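Local structure of sister chromatid cohesion protein (Chaetomium thermophilum, 5T8V) at residues Gln348-Gly353 and Ala566-Glu571; Ala728-Leu733 and Val781-Arg786; Arg1363-Thr1368 and Glu1440-Ala1445; Met434-Val439 and Glu454-Met459. The protein is the C-terminal fragment of the Scc2 cohesin loader, a helical-repeat protein whose family is thought to bind chromatin and to load cohesin onto it. One frame throughout, in Å; residues are numbered along the deposited sequence.

Contact 1: Gln348-Gly353 and Ala566-Glu571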
loop_
_atom_site.group_PDB
_atom_site.type_symbol
_atom_site.label_atom_id
_atom_site.label_comp_id
_atom_site.label_asym_id
_atom_site.label_seq_id
_atom_site.Cartn_x
_atom_site.Cartn_y
_atom_site.Cartn_z
ATOM N N GLN A 348 -28.373 -2.345 52.988
ATOM C CA GLN A 348 -29.469 -1.400 52.808
ATOM C C GLN A 348 -29.077 0.016 53.212
ATOM O O GLN A 348 -29.954 0.886 53.288
ATOM C CB GLN A 348 -30.708 -1.838 53.603
ATOM C CG GLN A 348 -31.361 -3.120 53.098
ATOM C CD GLN A 348 -30.659 -4.374 53.583
ATOM O OE1 GLN A 348 -29.731 -4.309 54.391
ATOM N NE2 GLN A 348 -31.099 -5.526 53.090
ATOM N N SER A 349 -27.796 0.276 53.467
ATOM C CA SER A 349 -27.330 1.590 53.885
ATOM C C SER A 349 -26.031 1.909 53.163
ATOM O O SER A 349 -25.206 1.021 52.935
ATOM C CB SER A 349 -27.119 1.648 55.404
ATOM O OG SER A 349 -26.208 0.649 55.829
ATOM N N GLU A 350 -25.852 3.183 52.805
ATOM C CA GLU A 350 -24.645 3.580 52.087
ATOM C C GLU A 350 -23.395 3.358 52.926
ATOM O O GLU A 350 -22.308 3.154 52.376
ATOM C CB GLU A 350 -24.741 5.045 51.660
ATOM C CG GLU A 350 -23.457 5.584 51.043
ATOM C CD GLU A 350 -23.667 6.875 50.276
ATOM O OE1 GLU A 350 -24.826 7.184 49.925
ATOM O OE2 GLU A 350 -22.669 7.583 50.023
ATOM N N ALA A 351 -23.525 3.394 54.254
ATOM C CA ALA A 351 -22.367 3.186 55.116
ATOM C C ALA A 351 -21.983 1.715 55.184
ATOM O O ALA A 351 -20.794 1.380 55.141
ATOM C CB ALA A 351 -22.649 3.729 56.516
ATOM N N GLN A 352 -22.971 0.824 55.289
ATOM C CA GLN A 352 -22.680 -0.603 55.343
ATOM C C GLN A 352 -21.988 -1.090 54.079
ATOM O O GLN A 352 -21.291 -2.110 54.120
ATOM C CB GLN A 352 -23.970 -1.393 55.573
ATOM C CG GLN A 352 -23.761 -2.887 55.790
ATOM C CD GLN A 352 -25.065 -3.665 55.817
ATOM O OE1 GLN A 352 -26.135 -3.100 56.042
ATOM N NE2 GLN A 352 -24.979 -4.969 55.578
ATOM N N GLY A 353 -22.160 -0.384 52.958
ATOM C CA GLY A 353 -21.513 -0.789 51.724
ATOM C C GLY A 353 -20.059 -0.385 51.644
ATOM O O GLY A 353 -19.277 -1.020 50.929
ATOM N N ALA A 566 -20.867 1.059 44.582
ATOM C CA ALA A 566 -21.667 -0.137 44.353
ATOM C C ALA A 566 -23.087 0.053 44.869
ATOM O O ALA A 566 -24.064 -0.176 44.143
ATOM C CB ALA A 566 -21.002 -1.343 45.018
ATOM N N TYR A 567 -23.223 0.483 46.126
ATOM C CA TYR A 567 -24.550 0.748 46.674
ATOM C C TYR A 567 -25.296 1.770 45.823
ATOM O O TYR A 567 -26.429 1.529 45.386
ATOM C CB TYR A 567 -24.431 1.235 48.119
ATOM C CG TYR A 567 -25.740 1.717 48.707
ATOM C CD1 TYR A 567 -26.640 0.825 49.274
ATOM C CD2 TYR A 567 -26.077 3.066 48.692
ATOM C CE1 TYR A 567 -27.839 1.262 49.812
ATOM C CE2 TYR A 567 -27.273 3.512 49.224
ATOM C CZ TYR A 567 -28.151 2.606 49.783
ATOM O OH TYR A 567 -29.343 3.046 50.316
ATOM N N ARG A 568 -24.665 2.921 45.574
ATOM C CA ARG A 568 -25.308 3.981 44.805
ATOM C C ARG A 568 -25.818 3.461 43.469
ATOM O O ARG A 568 -26.998 3.619 43.139
ATOM C CB ARG A 568 -24.329 5.136 44.592
ATOM C CG ARG A 568 -23.941 5.849 45.872
ATOM C CD ARG A 568 -22.767 6.785 45.657
ATOM N NE ARG A 568 -22.278 7.334 46.921
ATOM C CZ ARG A 568 -21.161 8.041 47.052
ATOM N NH1 ARG A 568 -20.397 8.292 45.997
ATOM N NH2 ARG A 568 -20.805 8.495 48.245
ATOM N N LEU A 569 -24.939 2.837 42.682
ATOM C CA LEU A 569 -25.342 2.369 41.359
ATOM C C LEU A 569 -26.421 1.300 41.441
ATOM O O LEU A 569 -27.273 1.215 40.549
ATOM C CB LEU A 569 -24.129 1.843 40.592
ATOM C CG LEU A 569 -23.441 2.870 39.687
ATOM C CD1 LEU A 569 -24.339 3.261 38.522
ATOM C CD2 LEU A 569 -23.013 4.101 40.479
ATOM N N ARG A 570 -26.408 0.474 42.489
ATOM C CA ARG A 570 -27.488 -0.489 42.668
ATOM C C ARG A 570 -28.822 0.232 42.845
ATOM O O ARG A 570 -29.804 -0.063 42.146
ATOM C CB ARG A 570 -27.185 -1.388 43.866
ATOM C CG ARG A 570 -28.029 -2.654 43.937
ATOM C CD ARG A 570 -28.927 -2.653 45.163
ATOM N NE ARG A 570 -28.163 -2.587 46.406
ATOM C CZ ARG A 570 -28.698 -2.394 47.608
ATOM N NH1 ARG A 570 -30.009 -2.239 47.742
ATOM N NH2 ARG A 570 -27.920 -2.351 48.679
ATOM N N GLU A 571 -28.869 1.199 43.766
ATOM C CA GLU A 571 -30.084 1.988 43.950
ATOM C C GLU A 571 -30.496 2.687 42.662
ATOM O O GLU A 571 -31.692 2.845 42.393
ATOM C CB GLU A 571 -29.880 3.019 45.061
ATOM C CG GLU A 571 -29.586 2.430 46.435
ATOM C CD GLU A 571 -30.809 1.809 47.088
ATOM O OE1 GLU A 571 -31.700 1.325 46.359
ATOM O OE2 GLU A 571 -30.882 1.813 48.335
#

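Contact 2: Ala728-Leu733 and Val781-Arg786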
loop_
_atom_site.group_PDB
_atom_site.type_symbol
_atom_site.label_atom_id
_atom_site.label_comp_id
_atom_site.label_asym_id
_atom_site.label_seq_id
_atom_site.Cartn_x
_atom_site.Cartn_y
_atom_site.Cartn_z
ATOM N N ALA A 728 22.191 13.472 -2.543
ATOM C CA ALA A 728 21.885 12.058 -2.752
ATOM C C ALA A 728 20.793 11.881 -3.803
ATOM O O ALA A 728 20.899 11.023 -4.692
ATOM C CB ALA A 728 21.471 11.415 -1.429
ATOM N N ILE A 729 19.728 12.683 -3.708
ATOM C CA ILE A 729 18.672 12.688 -4.721
ATOM C C ILE A 729 19.281 12.876 -6.103
ATOM O O ILE A 729 19.069 12.070 -7.017
ATOM C CB ILE A 729 17.641 13.794 -4.426
ATOM C CG1 ILE A 729 17.068 13.686 -3.004
ATOM C CG2 ILE A 729 16.515 13.768 -5.456
ATOM C CD1 ILE A 729 16.244 12.464 -2.751
ATOM N N ALA A 730 20.047 13.956 -6.273
ATOM C CA ALA A 730 20.607 14.270 -7.583
ATOM C C ALA A 730 21.526 13.159 -8.069
ATOM O O ALA A 730 21.578 12.870 -9.270
ATOM C CB ALA A 730 21.357 15.601 -7.527
ATOM N N ASN A 731 22.259 12.524 -7.154
ATOM C CA ASN A 731 23.150 11.441 -7.554
ATOM C C ASN A 731 22.361 10.249 -8.079
ATOM O O ASN A 731 22.729 9.657 -9.101
ATOM C CB ASN A 731 24.036 11.026 -6.379
ATOM C CG ASN A 731 25.169 10.115 -6.802
ATOM O OD1 ASN A 731 24.964 8.927 -7.051
ATOM N ND2 ASN A 731 26.375 10.668 -6.887
ATOM N N GLY A 732 21.270 9.884 -7.402
ATOM C CA GLY A 732 20.439 8.796 -7.900
ATOM C C GLY A 732 19.781 9.132 -9.226
ATOM O O GLY A 732 19.856 8.361 -10.191
ATOM N N LEU A 733 19.118 10.290 -9.289
ATOM C CA LEU A 733 18.513 10.745 -10.536
ATOM C C LEU A 733 19.506 10.666 -11.685
ATOM O O LEU A 733 19.197 10.132 -12.756
ATOM C CB LEU A 733 18.002 12.178 -10.376
ATOM C CG LEU A 733 16.700 12.360 -9.598
ATOM C CD1 LEU A 733 16.506 13.820 -9.221
ATOM C CD2 LEU A 733 15.522 11.864 -10.414
ATOM N N VAL A 781 28.858 20.231 -6.938
ATOM C CA VAL A 781 30.138 19.715 -6.459
ATOM C C VAL A 781 29.913 18.546 -5.509
ATOM O O VAL A 781 30.520 17.479 -5.654
ATOM C CB VAL A 781 30.952 20.839 -5.789
ATOM C CG1 VAL A 781 32.243 20.292 -5.195
ATOM C CG2 VAL A 781 31.266 21.934 -6.793
ATOM N N GLN A 782 29.038 18.731 -4.519
ATOM C CA GLN A 782 28.734 17.645 -3.595
ATOM C C GLN A 782 28.205 16.426 -4.336
ATOM O O GLN A 782 28.562 15.286 -4.008
ATOM C CB GLN A 782 27.721 18.108 -2.549
ATOM C CG GLN A 782 28.320 18.927 -1.415
ATOM C CD GLN A 782 27.315 19.237 -0.317
ATOM O OE1 GLN A 782 27.215 20.375 0.141
ATOM N NE2 GLN A 782 26.571 18.222 0.118
ATOM N N THR A 783 27.357 16.642 -5.344
ATOM C CA THR A 783 26.748 15.519 -6.048
ATOM C C THR A 783 27.792 14.704 -6.806
ATOM O O THR A 783 27.774 13.469 -6.754
ATOM C CB THR A 783 25.663 16.022 -7.000
ATOM O OG1 THR A 783 24.686 16.767 -6.261
ATOM C CG2 THR A 783 24.973 14.854 -7.706
ATOM N N VAL A 784 28.708 15.367 -7.516
ATOM C CA VAL A 784 29.712 14.625 -8.274
ATOM C C VAL A 784 30.741 14.010 -7.335
ATOM O O VAL A 784 31.238 12.903 -7.576
ATOM C CB VAL A 784 30.375 15.525 -9.336
ATOM C CG1 VAL A 784 29.318 16.164 -10.228
ATOM C CG2 VAL A 784 31.256 16.589 -8.689
ATOM N N LYS A 785 31.081 14.713 -6.252
ATOM C CA LYS A 785 32.001 14.152 -5.268
ATOM C C LYS A 785 31.403 12.934 -4.581
ATOM O O LYS A 785 32.143 12.055 -4.126
ATOM C CB LYS A 785 32.378 15.212 -4.231
ATOM C CG LYS A 785 32.978 14.649 -2.945
ATOM C CD LYS A 785 33.869 15.670 -2.252
ATOM C CE LYS A 785 34.231 15.248 -0.835
ATOM N NZ LYS A 785 33.186 15.642 0.159
ATOM N N ARG A 786 30.075 12.859 -4.510
ATOM C CA ARG A 786 29.432 11.766 -3.792
ATOM C C ARG A 786 29.735 10.420 -4.441
ATOM O O ARG A 786 30.198 9.488 -3.773
ATOM C CB ARG A 786 27.923 12.009 -3.722
ATOM C CG ARG A 786 27.126 10.821 -3.217
ATOM C CD ARG A 786 25.686 11.207 -2.920
ATOM N NE ARG A 786 25.573 11.964 -1.676
ATOM C CZ ARG A 786 25.434 11.418 -0.472
ATOM N NH1 ARG A 786 25.391 10.099 -0.330
ATOM N NH2 ARG A 786 25.340 12.191 0.601
#

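Contact 3: Arg1363-Thr1368 and Glu1440-Ala1445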
loop_
_atom_site.group_PDB
_atom_site.type_symbol
_atom_site.label_atom_id
_atom_site.label_comp_id
_atom_site.label_asym_id
_atom_site.label_seq_id
_atom_site.Cartn_x
_atom_site.Cartn_y
_atom_site.Cartn_z
ATOM N N ARG A 1363 30.831 -54.442 -13.360
ATOM C CA ARG A 1363 29.820 -53.938 -14.280
ATOM C C ARG A 1363 28.650 -53.320 -13.525
ATOM O O ARG A 1363 27.965 -52.439 -14.041
ATOM C CB ARG A 1363 29.313 -55.058 -15.190
ATOM C CG ARG A 1363 28.255 -54.610 -16.189
ATOM C CD ARG A 1363 27.788 -55.757 -17.065
ATOM N NE ARG A 1363 26.792 -55.322 -18.042
ATOM C CZ ARG A 1363 27.079 -54.777 -19.222
ATOM N NH1 ARG A 1363 28.340 -54.591 -19.589
ATOM N NH2 ARG A 1363 26.099 -54.413 -20.039
ATOM N N LEU A 1364 28.422 -53.802 -12.300
ATOM C CA LEU A 1364 27.320 -53.311 -11.479
ATOM C C LEU A 1364 27.225 -51.788 -11.514
ATOM O O LEU A 1364 26.145 -51.221 -11.720
ATOM C CB LEU A 1364 27.500 -53.816 -10.045
ATOM C CG LEU A 1364 26.488 -53.356 -8.994
ATOM C CD1 LEU A 1364 26.246 -54.461 -7.980
ATOM C CD2 LEU A 1364 26.974 -52.102 -8.289
ATOM N N ARG A 1365 28.358 -51.109 -11.319
ATOM C CA ARG A 1365 28.362 -49.651 -11.359
ATOM C C ARG A 1365 27.975 -49.126 -12.734
ATOM O O ARG A 1365 27.481 -48.000 -12.852
ATOM C CB ARG A 1365 29.737 -49.121 -10.963
ATOM C CG ARG A 1365 30.100 -49.363 -9.508
ATOM C CD ARG A 1365 31.530 -48.941 -9.225
ATOM N NE ARG A 1365 32.483 -49.673 -10.055
ATOM C CZ ARG A 1365 33.787 -49.424 -10.102
ATOM N NH1 ARG A 1365 34.310 -48.452 -9.365
ATOM N NH2 ARG A 1365 34.571 -50.146 -10.890
ATOM N N GLN A 1366 28.204 -49.914 -13.785
ATOM C CA GLN A 1366 27.814 -49.489 -15.125
ATOM C C GLN A 1366 26.298 -49.383 -15.244
ATOM O O GLN A 1366 25.777 -48.401 -15.787
ATOM C CB GLN A 1366 28.371 -50.466 -16.161
ATOM C CG GLN A 1366 28.317 -49.972 -17.593
ATOM C CD GLN A 1366 29.007 -50.922 -18.554
ATOM O OE1 GLN A 1366 28.871 -52.140 -18.445
ATOM N NE2 GLN A 1366 29.758 -50.367 -19.499
ATOM N N LEU A 1367 25.574 -50.380 -14.727
ATOM C CA LEU A 1367 24.119 -50.383 -14.832
ATOM C C LEU A 1367 23.459 -49.518 -13.771
ATOM O O LEU A 1367 22.335 -49.051 -13.977
ATOM C CB LEU A 1367 23.593 -51.814 -14.742
ATOM C CG LEU A 1367 24.134 -52.761 -15.816
ATOM C CD1 LEU A 1367 23.620 -54.166 -15.581
ATOM C CD2 LEU A 1367 23.759 -52.275 -17.213
ATOM N N THR A 1368 24.119 -49.306 -12.633
ATOM C CA THR A 1368 23.651 -48.291 -11.699
ATOM C C THR A 1368 23.783 -46.904 -12.318
ATOM O O THR A 1368 22.844 -46.101 -12.280
ATOM C CB THR A 1368 24.444 -48.385 -10.399
ATOM O OG1 THR A 1368 24.315 -49.701 -9.843
ATOM C CG2 THR A 1368 23.948 -47.347 -9.377
ATOM N N GLU A 1440 24.742 -51.476 -1.567
ATOM C CA GLU A 1440 23.312 -51.672 -1.354
ATOM C C GLU A 1440 22.495 -50.710 -2.208
ATOM O O GLU A 1440 21.665 -51.130 -3.020
ATOM C CB GLU A 1440 22.982 -51.496 0.132
ATOM C CG GLU A 1440 21.491 -51.571 0.462
ATOM C CD GLU A 1440 20.770 -50.243 0.294
ATOM O OE1 GLU A 1440 21.444 -49.192 0.267
ATOM O OE2 GLU A 1440 19.525 -50.252 0.185
ATOM N N ARG A 1441 22.719 -49.404 -2.033
ATOM C CA ARG A 1441 21.961 -48.423 -2.802
ATOM C C ARG A 1441 22.254 -48.538 -4.292
ATOM O O ARG A 1441 21.379 -48.251 -5.119
ATOM C CB ARG A 1441 22.261 -47.009 -2.300
ATOM C CG ARG A 1441 23.671 -46.518 -2.582
ATOM C CD ARG A 1441 23.974 -45.212 -1.856
ATOM N NE ARG A 1441 22.929 -44.208 -2.048
ATOM C CZ ARG A 1441 23.021 -42.943 -1.648
ATOM N NH1 ARG A 1441 22.016 -42.106 -1.867
ATOM N NH2 ARG A 1441 24.117 -42.509 -1.038
ATOM N N MET A 1442 23.468 -48.960 -4.657
ATOM C CA MET A 1442 23.749 -49.248 -6.060
ATOM C C MET A 1442 22.777 -50.286 -6.602
ATOM O O MET A 1442 22.357 -50.208 -7.762
ATOM C CB MET A 1442 25.185 -49.739 -6.238
ATOM C CG MET A 1442 26.269 -48.722 -5.937
ATOM S SD MET A 1442 27.879 -49.324 -6.489
ATOM C CE MET A 1442 28.986 -48.175 -5.677
ATOM N N VAL A 1443 22.410 -51.271 -5.780
ATOM C CA VAL A 1443 21.469 -52.287 -6.242
ATOM C C VAL A 1443 20.029 -51.790 -6.145
ATOM O O VAL A 1443 19.197 -52.134 -6.993
ATOM C CB VAL A 1443 21.666 -53.597 -5.460
ATOM C CG1 VAL A 1443 20.699 -54.668 -5.959
ATOM C CG2 VAL A 1443 23.103 -54.081 -5.595
ATOM N N ARG A 1444 19.699 -50.987 -5.128
ATOM C CA ARG A 1444 18.344 -50.451 -5.037
ATOM C C ARG A 1444 18.038 -49.509 -6.193
ATOM O O ARG A 1444 16.871 -49.340 -6.557
ATOM C CB ARG A 1444 18.128 -49.725 -3.708
ATOM C CG ARG A 1444 16.863 -48.867 -3.703
ATOM C CD ARG A 1444 16.431 -48.445 -2.312
ATOM N NE ARG A 1444 17.448 -47.656 -1.622
ATOM C CZ ARG A 1444 17.202 -46.841 -0.600
ATOM N NH1 ARG A 1444 18.195 -46.168 -0.035
ATOM N NH2 ARG A 1444 15.964 -46.686 -0.146
ATOM N N ALA A 1445 19.061 -48.877 -6.769
ATOM C CA ALA A 1445 18.839 -48.064 -7.959
ATOM C C ALA A 1445 18.398 -48.933 -9.130
ATOM O O ALA A 1445 17.353 -48.684 -9.746
ATOM C CB ALA A 1445 20.110 -47.289 -8.307
#

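Contact 4: Met434-Val439 and Glu454-Met459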
loop_
_atom_site.group_PDB
_atom_site.type_symbol
_atom_site.label_atom_id
_atom_site.label_comp_id
_atom_site.label_asym_id
_atom_site.label_seq_id
_atom_site.Cartn_x
_atom_site.Cartn_y
_atom_site.Cartn_z
ATOM N N MET A 434 -16.482 -9.921 15.379
ATOM C CA MET A 434 -16.847 -10.908 14.372
ATOM C C MET A 434 -15.944 -10.815 13.148
ATOM O O MET A 434 -15.539 -11.843 12.591
ATOM C CB MET A 434 -18.308 -10.725 13.980
ATOM C CG MET A 434 -18.829 -11.798 13.042
ATOM S SD MET A 434 -20.624 -11.839 12.980
ATOM C CE MET A 434 -21.003 -12.439 14.628
ATOM N N MET A 435 -15.615 -9.596 12.711
ATOM C CA MET A 435 -14.767 -9.453 11.531
ATOM C C MET A 435 -13.342 -9.911 11.815
ATOM O O MET A 435 -12.738 -10.616 10.998
ATOM C CB MET A 435 -14.783 -8.005 11.041
ATOM C CG MET A 435 -16.154 -7.531 10.602
ATOM S SD MET A 435 -16.907 -8.607 9.365
ATOM C CE MET A 435 -18.645 -8.351 9.712
ATOM N N VAL A 436 -12.785 -9.521 12.962
ATOM C CA VAL A 436 -11.478 -10.040 13.356
ATOM C C VAL A 436 -11.506 -11.562 13.345
ATOM O O VAL A 436 -10.600 -12.219 12.816
ATOM C CB VAL A 436 -11.071 -9.492 14.736
ATOM C CG1 VAL A 436 -9.781 -10.149 15.220
ATOM C CG2 VAL A 436 -10.899 -7.985 14.673
ATOM N N GLY A 437 -12.558 -12.143 13.925
ATOM C CA GLY A 437 -12.687 -13.591 13.907
ATOM C C GLY A 437 -12.655 -14.159 12.501
ATOM O O GLY A 437 -11.967 -15.146 12.232
ATOM N N LEU A 438 -13.400 -13.537 11.580
ATOM C CA LEU A 438 -13.433 -14.034 10.206
ATOM C C LEU A 438 -12.063 -13.940 9.550
ATOM O O LEU A 438 -11.680 -14.819 8.768
ATOM C CB LEU A 438 -14.468 -13.261 9.385
ATOM C CG LEU A 438 -15.948 -13.548 9.668
ATOM C CD1 LEU A 438 -16.838 -12.647 8.820
ATOM C CD2 LEU A 438 -16.293 -15.013 9.419
ATOM N N VAL A 439 -11.306 -12.883 9.854
ATOM C CA VAL A 439 -9.993 -12.718 9.238
ATOM C C VAL A 439 -8.983 -13.689 9.836
ATOM O O VAL A 439 -8.027 -14.089 9.161
ATOM C CB VAL A 439 -9.524 -11.257 9.381
ATOM C CG1 VAL A 439 -8.098 -11.083 8.860
ATOM C CG2 VAL A 439 -10.463 -10.329 8.637
ATOM N N GLU A 454 -12.482 -4.838 4.742
ATOM C CA GLU A 454 -13.056 -3.580 4.279
ATOM C C GLU A 454 -13.782 -2.853 5.405
ATOM O O GLU A 454 -13.732 -1.620 5.488
ATOM C CB GLU A 454 -13.995 -3.847 3.104
ATOM C CG GLU A 454 -14.727 -2.619 2.591
ATOM C CD GLU A 454 -15.276 -2.815 1.188
ATOM O OE1 GLU A 454 -15.170 -3.944 0.661
ATOM O OE2 GLU A 454 -15.811 -1.842 0.614
ATOM N N LEU A 455 -14.463 -3.594 6.282
ATOM C CA LEU A 455 -15.174 -2.957 7.387
ATOM C C LEU A 455 -14.233 -2.602 8.531
ATOM O O LEU A 455 -14.346 -1.520 9.119
ATOM C CB LEU A 455 -16.295 -3.868 7.891
ATOM C CG LEU A 455 -17.540 -4.017 7.011
ATOM C CD1 LEU A 455 -18.592 -4.822 7.753
ATOM C CD2 LEU A 455 -18.117 -2.670 6.580
ATOM N N LEU A 456 -13.306 -3.501 8.867
ATOM C CA LEU A 456 -12.293 -3.178 9.863
ATOM C C LEU A 456 -11.561 -1.896 9.501
ATOM O O LEU A 456 -11.110 -1.167 10.390
ATOM C CB LEU A 456 -11.306 -4.339 10.006
ATOM C CG LEU A 456 -11.821 -5.573 10.756
ATOM C CD1 LEU A 456 -10.863 -6.742 10.597
ATOM C CD2 LEU A 456 -12.030 -5.268 12.231
ATOM N N GLY A 457 -11.448 -1.597 8.209
ATOM C CA GLY A 457 -10.877 -0.336 7.782
ATOM C C GLY A 457 -11.702 0.859 8.218
ATOM O O GLY A 457 -11.184 1.772 8.870
ATOM N N THR A 458 -12.991 0.869 7.870
ATOM C CA THR A 458 -13.839 2.002 8.230
ATOM C C THR A 458 -13.918 2.163 9.743
ATOM O O THR A 458 -13.884 3.287 10.260
ATOM C CB THR A 458 -15.242 1.836 7.636
ATOM O OG1 THR A 458 -15.865 0.677 8.194
ATOM C CG2 THR A 458 -15.181 1.679 6.128
ATOM N N MET A 459 -14.023 1.050 10.474
ATOM C CA MET A 459 -14.044 1.130 11.931
ATOM C C MET A 459 -12.737 1.708 12.460
ATOM O O MET A 459 -12.738 2.557 13.362
ATOM C CB MET A 459 -14.310 -0.254 12.531
ATOM C CG MET A 459 -15.762 -0.716 12.393
ATOM S SD MET A 459 -16.136 -2.294 13.202
ATOM C CE MET A 459 -15.256 -3.419 12.135
#

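Contact 1: Gln348-Gly353 and Ala566-Glu571
Glu350 OE2 is gripped by two nitrogens of Arg568: NH2 donates to it at 2.7 Å, nearly within the guanidinium plane, and NE adds a weak, more bent bond. NH2 arrives on the syn side, tilted out of the carboxylate plane; the two planes are turned 70° apart, and both bonds of the salt bridge fall on a single oxygen. Glu350 reaches this far because its CG lies anti to the backbone N (chi1 173°) and the chain stays stretched to the carboxylate. Alongside, the Tyr567 ring lies face-on against the beginning of helix 350-355, with Glu350 N 3.8 Å above the ring centre and Ser349 C nearer the rim. Glu571 CG lies over the opposite face, toward its rim. Ser349 is the N-cap, its OG accepting from Gln352 N at 3.3 Å. Replacing Tyr567 by an alanine would probably open a gap beneath the Ser349-Glu350 backbone and leave the capped first turn without its aromatic support. Arg568 also makes a cation-pi contact with Trp506, while Arg570 NH2 bonds to Ile347 O. At this surface of the helical-repeat fragment, the salt bridge probably steadies the two side chains, and the ring supports the helix start on helix 556-574.

Contact 2: Ala728-Leu733 and Val781-Arg786
The guanidinium of Arg786 carries Ala728 CB on one face, 4.0 Å above its plane and over its centre, and the amide of Asn731 is turned 74° away from that guanidinium. The amide uses its own plane for bonding: its ND2 donates to Thr783 O at 3.1 Å, with the oxygen only 5° out of the amide plane. These groups join two helices of the HEAT-repeat solenoid, 723-735 and 773-786, within the region related to the PDS5 family. The axes of the two segments pass 8.7 Å apart at 59°, and the CA atoms come nearest at Asn731 and Thr783.

Asn731 points its amide across the gap because CG is anti to the backbone N. The donor meets the carbonyl well off the straight line and tilted somewhat from the carbonyl plane, and the bond ties a buried amide to the backbone of the facing helix. Arg786 runs obliquely over the same asparagine: its CG packs against ND2, its CD against Asn731 CB at 3.8 Å, and a bend at chi3 (-75°) then swings the head group over Ala728. The aliphatic part of the arginine therefore covers the asparagine, whereas its charged end lies at the exposed margin.

Beside the asparagine, Thr783 packs on Ala730, and Trp756 touches both. Thr783 OG1 is turned back to bond with Leu779 O of its own helix. The threonine methyl faces the other helix, CG2 resting 3.6 Å from Asn731 N and 3.7 Å from Ala730 CB.

Contact 3: Arg1363-Thr1368 and Glu1440-Ala1445
Leu1364 and Met1442 meet with their side chains crossing at about a right angle, Leu1364 CD2 lying 3.4 Å from Met1442 SD and also against Met1442 CB. The other leucine methyl, CD1, touches Val1443 CG2 at 4.0 Å, again at a near right angle, so the forked end of Leu1364 straddles two consecutive residues of the facing helix. Arg1365 behaves differently: its aliphatic part runs side by side with Met1442, both pointing the same way, with CG 3.7 Å from SD. The sulfur of the methionine, whose chain is extended beyond CG, thus meets two consecutive residues of the other helix.

Thr1368 faces the backbone instead. Its OG1 lies 2.9 Å from Met1442 O and also close to Leu1364 O of its own helix, while CG2, anti to the backbone N, lies over the Met1442 backbone and reaches Ala1445 CB. A valine in place of Thr1368 would probably deprive Met1442 O of its hydroxyl neighbour and set an apolar methyl against that carbonyl. Leu1367 packs on Ile1316 of helix 1291-1319, which joins a third helix to the pair. The two segments, inclined at 49° and nearest at Thr1368 and Met1442, are ordinary helix-on-helix packing within the HEAT-repeat alpha-solenoid, here near its C-terminal end.

Contact 4: Met434-Val439 and Glu454-Met459
Helix segments 434-439 and 454-459 run roughly antiparallel, their directions 139° apart and their axes 10.0 Å from each other at closest approach, with Met435 and Leu456 the nearest backbone pair. Across the seam the side chains meet by apolar packing alone.

Leu456 is the central residue. Its CG rests 3.8 Å from Met435 CB, and its two methyls part beyond that point: CD2 goes to Val436 CG2, also at 3.8 Å, with the two side chains crossing at about a right angle, and CD1 goes to Val439 CG2 at 4.1 Å, where leucine and valine slide past each other in opposite directions. Met432 touches the same leucine one turn earlier. Met432, Met435, Val436 and Val439 thus surround it in the spacing of a knob-into-hole fit.

Met435 also extends to Leu455. Its CG stands anti to the carbonyl carbon, and a bend at chi2 (-54°) carries the thioether toward Leu455, so that the terminal methyl CE lies 4.0 Å from Leu455 CD1. Met459 adds its own methyl, CE, at a looser 4.5 Å from Met435 CG. The bent methionine chain thus meets two residues one turn apart on the facing helix.

Helices 423-440 and 446-474 are consecutive, and the contact closes the helical hairpin they form. Helix 610-619 packs on the seam, Ile613 on Val436 and Leu456, and Ile616 on Leu456, while helix 357-391 sets Val387 on Met434 and Met435.

Overall arrangement
The four contacts are spread along an elongated solenoid and none touches another. Contact 4 is nested inside the long loop closed by contact 1, and the nearest atoms of those two lie about 27 Å apart; helix 357-391 takes part in the surroundings of both. Contact 2 opens further along the chain, its centre about 46 Å from that of contact 4, and contact 3 follows near the C-terminal end. Contacts 1 and 3 are the most distant pair, with centres about 92 Å apart. Contacts 2 and 4 are buried helix-to-helix seams, whereas contact 1 lies at the surface and contact 3 is partly buried.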